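ErfK/YbiS/YcfS/YnhG family protein (Xylanimonas cellulosilytica, PDB 4LPQ) probably acts as a peptidoglycan L,D-transpeptidase in cell wall biosynthesis, this piece holding a putative peptidoglycan-binding domain and the catalytic domain. Local coordinates at residues Q53-L58 against Y76-R81; K86-D91 against Q95-V100. All blocks are in the same frame, centred on the assembly; numbering follows the deposited sequence.

How the contacts relate
Contact 1 comes first along the chain and closes before contact 2 opens. It sets the end of helix 43-56, in the putative peptidoglycan-binding domain, against the loop that follows helix 66-74. Contact 2 is the hairpin of strands 86-91 and 96-101 in the L,D-transpeptidase catalytic domain. The loop 76-81 runs on toward strand 86-91 of contact 2. The two centres are about 11 Å apart, and the contacts touch directly. R81 N lies 2.8 Å from E89 OE1, and K54 NZ lies 3.0 Å from Q95 O, both probable hydrogen bonds. K54 also packs on I96. Helix and loop of contact 1 thus rest against the hairpin, so the two parts probably meet through these contacts as well as through the linking chain.

Contact 1: Q53-L58 against Y76-R81; sequences QKAAGL and YRPTPR
The ring of Y76 overlaps the last turn of helix 43-56, with A56 CA over one of its faces. A56 CA is 4.0 Å from the ring centroid and 23° off the normal, a CH-pi contact shifted toward the rim. The methyl group A56 CB adds a contact of 4.0 Å to Y76 CD2. A55 CB reaches Y76 CE2 at 3.8 Å. The same methyl also meets P78 CD at 4.2 Å. Y76 CG stands anti to the backbone N (chi1 -176°), which swings the ring from the loop onto the helix end. There A55 O lies 3.0 Å from Y76 CE2, at an oblique angle to the ring, and takes a hydrogen bond from K94 NZ. A serine here removes the ring, and A55 and A56 would probably be left without their aromatic cover, with a gap at the helix end. Just beyond, G57 has positive phi and ends the helix in a Schellman motif, with L58 N bonded to Q53 O at 2.9 Å. Y32 touches A55 and P78, and its hydroxyl bonds Y76 O. P78 rests on L98 of strand 96-101 and I108 of strand 104-110, and L58 packs on helix 66-74.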
loop_
_atom_site.group_PDB
_atom_site.type_symbol
_atom_site.label_atom_id
_atom_site.label_comp_id
_atom_site.label_asym_id
_atom_site.label_seq_id
_atom_site.Cartn_x
_atom_site.Cartn_y
_atom_site.Cartn_z
ATOM N N GLN A 53 10.535 -0.384 1.663
ATOM C CA GLN A 53 11.496 0.463 0.936
ATOM C C GLN A 53 10.900 1.834 0.699
ATOM O O GLN A 53 11.596 2.840 0.866
ATOM C CB GLN A 53 12.010 -0.177 -0.354
ATOM C CG GLN A 53 12.818 -1.433 -0.134
ATOM C CD GLN A 53 13.255 -2.094 -1.364
ATOM O OE1 GLN A 53 12.524 -2.235 -2.335
ATOM N NE2 GLN A 53 14.509 -2.547 -1.305
ATOM N N LYS A 54 9.649 1.895 0.246
ATOM C CA LYS A 54 8.980 3.193 0.136
ATOM C C LYS A 54 8.967 4.007 1.428
ATOM O O LYS A 54 9.312 5.170 1.443
ATOM C CB LYS A 54 7.531 2.965 -0.318
ATOM C CG LYS A 54 7.392 2.530 -1.784
ATOM C CD LYS A 54 5.986 2.118 -2.122
ATOM C CE LYS A 54 5.697 2.060 -3.580
ATOM N NZ LYS A 54 4.214 1.843 -3.799
ATOM N N ALA A 55 8.574 3.360 2.516
ATOM C CA ALA A 55 8.442 4.049 3.760
ATOM C C ALA A 55 9.802 4.654 4.180
ATOM O O ALA A 55 9.918 5.756 4.666
ATOM C CB ALA A 55 7.915 3.117 4.805
ATOM N N ALA A 56 10.860 3.833 4.045
ATOM C CA ALA A 56 12.194 4.156 4.496
ATOM C C ALA A 56 12.906 5.095 3.510
ATOM O O ALA A 56 14.061 5.479 3.793
ATOM C CB ALA A 56 12.990 2.887 4.756
ATOM N N GLY A 57 12.338 5.393 2.372
ATOM C CA GLY A 57 12.966 6.261 1.399
ATOM C C GLY A 57 14.066 5.626 0.550
ATOM O O GLY A 57 14.945 6.359 0.086
ATOM N N LEU A 58 14.009 4.297 0.422
ATOM C CA LEU A 58 15.036 3.551 -0.275
ATOM C C LEU A 58 14.639 3.235 -1.678
ATOM O O LEU A 58 13.456 3.253 -2.042
ATOM C CB LEU A 58 15.251 2.245 0.491
ATOM C CG LEU A 58 15.602 2.455 1.943
ATOM C CD1 LEU A 58 15.726 1.160 2.584
ATOM C CD2 LEU A 58 16.865 3.327 2.097
ATOM N N TYR A 76 12.505 0.844 11.046
ATOM C CA TYR A 76 11.900 2.014 10.462
ATOM C C TYR A 76 10.385 1.824 10.307
ATOM O O TYR A 76 9.913 0.881 9.709
ATOM C CB TYR A 76 12.438 2.391 9.093
ATOM C CG TYR A 76 11.827 3.694 8.584
ATOM C CD1 TYR A 76 12.276 4.920 9.043
ATOM C CD2 TYR A 76 10.665 3.680 7.875
ATOM C CE1 TYR A 76 11.596 6.097 8.733
ATOM C CE2 TYR A 76 9.977 4.814 7.547
ATOM C CZ TYR A 76 10.410 5.995 8.004
ATOM O OH TYR A 76 9.750 7.155 7.660
ATOM N N ARG A 77 9.652 2.826 10.855
ATOM C CA ARG A 77 8.192 2.946 10.687
ATOM C C ARG A 77 7.904 4.409 10.404
ATOM O O ARG A 77 8.464 5.304 11.066
ATOM C CB ARG A 77 7.433 2.499 11.882
ATOM C CG ARG A 77 7.481 0.990 12.087
ATOM C CD ARG A 77 7.096 0.567 13.465
ATOM N NE ARG A 77 5.933 1.222 14.021
ATOM C CZ ARG A 77 4.646 0.879 13.896
ATOM N NH1 ARG A 77 4.230 -0.079 13.148
ATOM N NH2 ARG A 77 3.789 1.561 14.561
ATOM N N PRO A 78 6.973 4.693 9.476
ATOM C CA PRO A 78 6.651 6.102 9.222
ATOM C C PRO A 78 5.860 6.731 10.426
ATOM O O PRO A 78 5.205 5.989 11.163
ATOM C CB PRO A 78 5.815 6.030 7.978
ATOM C CG PRO A 78 5.316 4.691 7.919
ATOM C CD PRO A 78 6.210 3.777 8.630
ATOM N N THR A 79 6.007 8.045 10.561
ATOM C CA THR A 79 5.272 8.785 11.592
ATOM C C THR A 79 3.973 9.330 10.986
ATOM O O THR A 79 4.073 10.057 9.968
ATOM C CB THR A 79 6.133 9.925 12.125
ATOM O OG1 THR A 79 7.320 9.405 12.704
ATOM C CG2 THR A 79 5.416 10.711 13.112
ATOM N N PRO A 80 2.825 9.016 11.555
ATOM C CA PRO A 80 1.576 9.514 10.934
ATOM C C PRO A 80 1.409 11.026 11.249
ATOM O O PRO A 80 2.051 11.556 12.219
ATOM C CB PRO A 80 0.515 8.746 11.616
ATOM C CG PRO A 80 1.113 8.363 12.914
ATOM C CD PRO A 80 2.582 8.245 12.754
ATOM N N ARG A 81 0.536 11.689 10.497
ATOM C CA ARG A 81 0.194 13.052 10.765
ATOM C C ARG A 81 -0.945 13.219 11.792
ATOM O O ARG A 81 -0.981 14.246 12.497
ATOM C CB ARG A 81 -0.187 13.760 9.488
ATOM C CG ARG A 81 0.966 13.904 8.539
ATOM C CD ARG A 81 0.672 14.936 7.493
ATOM N NE ARG A 81 1.794 15.080 6.551
ATOM C CZ ARG A 81 1.880 16.070 5.643
ATOM N NH1 ARG A 81 0.768 16.892 5.440
ATOM N NH2 ARG A 81 2.911 15.994 4.840
#

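Contact 2: K86-D91 against Q95-V100; sequences KVVEID and QILLAV
A beta hairpin of strands 86-91 and 96-101 lies in the catalytic domain, and its backbones pair antiparallel. V87 and V100 form a hydrogen-bonded pair, with V87 N to V100 O and V100 N to V87 O both at 2.9 Å. E89 and L98 form the next, where L98 N gives a nearly straight bond of 2.7 Å to E89 O (174°). D91 N bonds I96 O. Near the turn Q95 and I96 both face D91, a G1 beta bulge. Both bulge N-H groups turn to D91 O, in weak bonds from Q95 N at 2.7 Å and I96 N at 3.3 Å. Q95 takes positive phi (60°), as the first residue of this bulge does. The hairpin belongs to the mixed sheet of the YkuD-type domain, between strands 203-206 and 104-110. On the face of V88, I90 and L97, V88 CG1 lies opposite the backbone N (chi1 174°) and is the branch that touches L97 CG, at 3.7 Å. L97 CD1 also meets I90 CG1. The side chains of I90 and L97 are each about 9 Å from that of one of the predicted catalytic residues, C181 and H167 respectively. On the other face E89 runs extended beyond CG, and its OE2 passes V100 CG2 at 3.8 Å. This buried carboxylate is also held by Y207 OH at OE1 and by S82 OG at OE2.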
loop_
_atom_site.group_PDB
_atom_site.type_symbol
_atom_site.label_atom_id
_atom_site.label_comp_id
_atom_site.label_asym_id
_atom_site.label_seq_id
_atom_site.Cartn_x
_atom_site.Cartn_y
_atom_site.Cartn_z
ATOM N N LYS A 86 -9.361 6.758 14.342
ATOM C CA LYS A 86 -8.992 5.877 13.245
ATOM C C LYS A 86 -8.884 6.717 11.976
ATOM O O LYS A 86 -9.859 7.439 11.595
ATOM C CB LYS A 86 -10.041 4.819 13.153
ATOM C CG LYS A 86 -9.751 3.894 12.004
ATOM C CD LYS A 86 -10.614 2.659 11.977
ATOM C CE LYS A 86 -10.240 1.674 13.015
ATOM N NZ LYS A 86 -10.914 0.364 12.931
ATOM N N VAL A 87 -7.739 6.621 11.289
ATOM C CA VAL A 87 -7.509 7.455 10.097
ATOM C C VAL A 87 -6.748 6.595 9.091
ATOM O O VAL A 87 -5.839 5.872 9.469
ATOM C CB VAL A 87 -6.711 8.724 10.500
ATOM C CG1 VAL A 87 -6.475 9.582 9.245
ATOM C CG2 VAL A 87 -7.355 9.454 11.640
ATOM N N VAL A 88 -7.171 6.703 7.844
ATOM C CA VAL A 88 -6.402 6.169 6.738
ATOM C C VAL A 88 -5.601 7.317 6.130
ATOM O O VAL A 88 -6.175 8.292 5.671
ATOM C CB VAL A 88 -7.311 5.559 5.686
ATOM C CG1 VAL A 88 -6.529 5.116 4.443
ATOM C CG2 VAL A 88 -7.991 4.335 6.280
ATOM N N GLU A 89 -4.280 7.223 6.243
ATOM C CA GLU A 89 -3.418 8.243 5.697
ATOM C C GLU A 89 -2.774 7.695 4.437
ATOM O O GLU A 89 -2.255 6.562 4.418
ATOM C CB GLU A 89 -2.335 8.649 6.696
ATOM C CG GLU A 89 -2.896 9.234 7.974
ATOM C CD GLU A 89 -1.920 9.905 8.953
ATOM O OE1 GLU A 89 -0.787 10.225 8.470
ATOM O OE2 GLU A 89 -2.305 10.047 10.143
ATOM N N ILE A 90 -2.717 8.511 3.375
ATOM C CA ILE A 90 -2.089 8.095 2.154
ATOM C C ILE A 90 -1.020 9.131 1.832
ATOM O O ILE A 90 -1.266 10.307 1.586
ATOM C CB ILE A 90 -3.161 7.992 1.033
ATOM C CG1 ILE A 90 -4.245 6.933 1.438
ATOM C CG2 ILE A 90 -2.455 7.610 -0.259
ATOM C CD1 ILE A 90 -5.501 6.914 0.688
ATOM N N ASP A 91 0.231 8.636 1.895
ATOM C CA ASP A 91 1.425 9.396 1.594
ATOM C C ASP A 91 1.718 9.280 0.150
ATOM O O ASP A 91 2.204 8.231 -0.302
ATOM C CB ASP A 91 2.581 8.953 2.515
ATOM C CG ASP A 91 3.833 9.776 2.324
ATOM O OD1 ASP A 91 4.062 10.327 1.209
ATOM O OD2 ASP A 91 4.597 9.845 3.326
ATOM N N GLN A 95 4.016 6.683 -1.673
ATOM C CA GLN A 95 3.143 5.690 -2.263
ATOM C C GLN A 95 2.831 4.547 -1.279
ATOM O O GLN A 95 2.903 3.346 -1.611
ATOM C CB GLN A 95 3.702 5.180 -3.585
ATOM C CG GLN A 95 3.755 6.252 -4.699
ATOM C CD GLN A 95 2.384 6.461 -5.300
ATOM O OE1 GLN A 95 1.844 5.582 -5.976
ATOM N NE2 GLN A 95 1.762 7.574 -4.896
ATOM N N ILE A 96 2.414 4.925 -0.032
ATOM C CA ILE A 96 1.989 3.991 0.988
ATOM C C ILE A 96 0.693 4.497 1.610
ATOM O O ILE A 96 0.434 5.709 1.673
ATOM C CB ILE A 96 3.099 3.765 2.055
ATOM C CG1 ILE A 96 3.487 5.037 2.753
ATOM C CG2 ILE A 96 4.303 3.066 1.454
ATOM C CD1 ILE A 96 4.625 4.945 3.739
ATOM N N LEU A 97 -0.038 3.511 2.110
ATOM C CA LEU A 97 -1.244 3.738 2.888
ATOM C C LEU A 97 -0.964 3.302 4.306
ATOM O O LEU A 97 -0.443 2.216 4.564
ATOM C CB LEU A 97 -2.424 2.967 2.246
ATOM C CG LEU A 97 -3.765 3.113 2.949
ATOM C CD1 LEU A 97 -4.866 2.905 1.935
ATOM C CD2 LEU A 97 -3.900 2.063 4.049
ATOM N N LEU A 98 -1.316 4.151 5.264
ATOM C CA LEU A 98 -1.166 3.904 6.658
ATOM C C LEU A 98 -2.551 3.726 7.329
ATOM O O LEU A 98 -3.387 4.629 7.189
ATOM C CB LEU A 98 -0.430 5.029 7.363
ATOM C CG LEU A 98 0.832 5.562 6.703
ATOM C CD1 LEU A 98 1.446 6.689 7.519
ATOM C CD2 LEU A 98 1.813 4.440 6.521
ATOM N N ALA A 99 -2.746 2.605 8.020
ATOM C CA ALA A 99 -3.933 2.406 8.851
ATOM C C ALA A 99 -3.440 2.877 10.218
ATOM O O ALA A 99 -2.572 2.276 10.829
ATOM C CB ALA A 99 -4.318 0.955 8.835
ATOM N N VAL A 100 -4.035 3.953 10.679
ATOM C CA VAL A 100 -3.583 4.686 11.897
ATOM C C VAL A 100 -4.701 4.691 12.955
ATOM O O VAL A 100 -5.875 4.898 12.623
ATOM C CB VAL A 100 -3.169 6.129 11.558
ATOM C CG1 VAL A 100 -2.552 6.829 12.767
ATOM C CG2 VAL A 100 -2.190 6.213 10.343
#